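Local coordinates for bartonella effector protein (Bep) substrate of VirB T4SS (Bartonella sp. AR 15-3, PDB 4M16), which probably transfers AMP from ATP to tyrosine or threonine residues of target proteins through its N-terminal Fic domain, the part present in this chain, at residues L21-G26 / K31-R36. Numbering follows the deposited sequence. Where two conformers were deposited one is given.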
loop_
_atom_site.group_PDB
_atom_site.type_symbol
_atom_site.label_atom_id
_atom_site.label_comp_id
_atom_site.label_asym_id
_atom_site.label_seq_id
_atom_site.Cartn_x
_atom_site.Cartn_y
_atom_site.Cartn_z
ATOM N N LEU A 21 13.613 -9.851 -7.849
ATOM C CA LEU A 21 12.843 -10.628 -6.880
ATOM C C LEU A 21 12.514 -12.023 -7.416
ATOM O O LEU A 21 11.968 -12.158 -8.532
ATOM C CB LEU A 21 11.570 -9.883 -6.504
ATOM C CG LEU A 21 11.695 -8.611 -5.661
ATOM C CD1 LEU A 21 10.351 -7.906 -5.662
ATOM C CD2 LEU A 21 12.185 -8.920 -4.235
ATOM N N LYS A 22 12.827 -13.055 -6.629
ATOM C CA LYS A 22 12.407 -14.443 -6.937
ATOM C C LYS A 22 10.914 -14.428 -7.259
ATOM O O LYS A 22 10.128 -13.846 -6.504
ATOM C CB LYS A 22 12.660 -15.386 -5.739
ATOM C CG LYS A 22 14.130 -15.789 -5.565
ATOM C CD LYS A 22 14.352 -16.541 -4.284
ATOM C CE LYS A 22 15.838 -16.717 -3.997
ATOM N NZ LYS A 22 16.013 -17.641 -2.844
ATOM N N ASN A 23 10.535 -15.053 -8.362
ATOM C CA ASN A 23 9.146 -15.048 -8.777
ATOM C C ASN A 23 8.666 -16.359 -9.412
ATOM O O ASN A 23 9.443 -17.227 -9.868
ATOM C CB ASN A 23 8.841 -13.866 -9.669
ATOM C CG ASN A 23 9.634 -13.905 -10.956
ATOM O OD1 ASN A 23 9.177 -14.474 -11.950
ATOM N ND2 ASN A 23 10.798 -13.295 -10.947
ATOM N N LYS A 24 7.347 -16.505 -9.395
ATOM C CA LYS A 24 6.747 -17.739 -9.810
ATOM C C LYS A 24 6.871 -17.890 -11.330
ATOM O O LYS A 24 6.769 -18.996 -11.818
ATOM C CB LYS A 24 5.291 -17.834 -9.360
ATOM C CG LYS A 24 5.189 -18.072 -7.864
ATOM C CD LYS A 24 3.812 -17.787 -7.303
ATOM C CE LYS A 24 2.804 -18.735 -7.873
ATOM N NZ LYS A 24 1.516 -18.436 -7.165
ATOM N N LEU A 25 7.106 -16.798 -12.062
ATOM C CA LEU A 25 7.217 -16.876 -13.518
ATOM C C LEU A 25 8.632 -17.205 -13.958
ATOM O O LEU A 25 8.879 -17.430 -15.129
ATOM C CB LEU A 25 6.735 -15.547 -14.114
ATOM C CG LEU A 25 5.306 -15.170 -13.713
ATOM C CD1 LEU A 25 5.009 -13.775 -14.172
ATOM C CD2 LEU A 25 4.298 -16.162 -14.288
ATOM N N GLY A 26 9.606 -17.206 -13.036
ATOM C CA GLY A 26 10.982 -17.512 -13.422
ATOM C C GLY A 26 11.579 -16.418 -14.285
ATOM O O GLY A 26 12.516 -16.653 -15.056
ATOM N N LYS A 31 13.547 -5.380 -15.190
ATOM C CA LYS A 31 12.587 -4.538 -15.937
ATOM C C LYS A 31 11.393 -5.388 -16.406
ATOM O O LYS A 31 10.223 -4.965 -16.322
ATOM C CB LYS A 31 13.300 -3.823 -17.101
ATOM N N GLN A 32 11.690 -6.615 -16.849
ATOM C CA GLN A 32 10.677 -7.497 -17.414
ATOM C C GLN A 32 9.700 -7.956 -16.318
ATOM O O GLN A 32 8.475 -8.001 -16.529
ATOM C CB GLN A 32 11.382 -8.667 -18.111
ATOM C CG GLN A 32 12.353 -8.236 -19.221
ATOM C CD GLN A 32 13.795 -7.969 -18.781
ATOM O OE1 GLN A 32 14.065 -7.231 -17.842
ATOM N NE2 GLN A 32 14.730 -8.544 -19.511
ATOM N N LEU A 33 10.243 -8.241 -15.137
ATOM C CA LEU A 33 9.440 -8.618 -13.979
ATOM C C LEU A 33 8.542 -7.478 -13.612
ATOM O O LEU A 33 7.359 -7.701 -13.425
ATOM C CB LEU A 33 10.275 -8.963 -12.746
ATOM C CG LEU A 33 9.462 -9.363 -11.492
ATOM C CD1 LEU A 33 8.467 -10.486 -11.748
ATOM C CD2 LEU A 33 10.392 -9.722 -10.330
ATOM N N GLU A 34 9.100 -6.273 -13.505
ATOM C CA GLU A 34 8.343 -5.105 -13.070
ATOM C C GLU A 34 7.147 -4.848 -13.978
ATOM O O GLU A 34 6.020 -4.684 -13.482
ATOM C CB GLU A 34 9.218 -3.816 -12.971
ATOM C CG GLU A 34 8.441 -2.769 -12.186
ATOM C CD GLU A 34 9.059 -1.396 -12.079
ATOM O OE1 GLU A 34 10.286 -1.268 -11.889
ATOM O OE2 GLU A 34 8.265 -0.429 -12.119
ATOM N N LYS A 35 7.395 -4.817 -15.289
ATOM C CA LYS A 35 6.337 -4.638 -16.301
ATOM C C LYS A 35 5.263 -5.687 -16.199
ATOM O O LYS A 35 4.061 -5.381 -16.286
ATOM C CB LYS A 35 6.912 -4.642 -17.701
ATOM N N ARG A 36 5.665 -6.914 -15.924
ATOM C CA ARG A 36 4.704 -8.014 -15.880
ATOM C C ARG A 36 3.854 -7.980 -14.623
ATOM O O ARG A 36 2.640 -8.195 -14.702
ATOM C CB ARG A 36 5.398 -9.369 -16.066
ATOM C CG ARG A 36 4.492 -10.542 -15.865
ATOM C CD ARG A 36 3.311 -10.533 -16.840
ATOM N NE ARG A 36 2.578 -11.791 -16.838
ATOM C CZ ARG A 36 2.890 -12.861 -17.583
ATOM N NH1 ARG A 36 3.906 -12.851 -18.436
ATOM N NH2 ARG A 36 2.157 -13.954 -17.464
#
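L33 drives its two methyl groups from the first turns of helix 30-48 against N23 and L21 of the loop that leads into that helix. CB of N23 points toward the helix and lies 4.0 Å from CD1 of L33. CG of N23 meets CD1 of L33 at 3.7 Å, and OD1 turns along the loop, accepting a weak hydrogen bond from N of L25. ND2 of N23 packs against both methyls, with CD2 of L33 at 3.6 Å. Its hydrogens serve the loop: ND2 of N23 bonds to O of L21 at 2.9 Å, nearly straight (172°), and also to O of I27. The first torsion (chi1 63°) lays the amide alongside its own loop, between L21 and L25. Asparagine suits this buried place because one short side chain ties several backbone groups together and still offers carbon to the leucine; N23 also begins a type I turn, closed by the hydrogen bond from N of G26 to O of N23, and glycine easily accepts the positive phi there. The forked end of L33 reaches both neighbours at once, CD2 of L33 lying 3.4 Å from O of L21 and also touching its CB. L25 crosses R36 at about a right angle: CD1 of L25 packs on CG of R36 at 3.7 Å and over one guanidinium face, apolar surface suiting a leucine methyl, while NE hydrogen-bonds OD1 of N40. The contact thus folds the loop between helices 8-11 and 30-48 against the latter's start; elsewhere on the loop, NZ of K22 salt-bridges D89, between strands 85-86 and 92-93, and NZ of K24 hydrogen-bonds O of G71, just after helix 59-70.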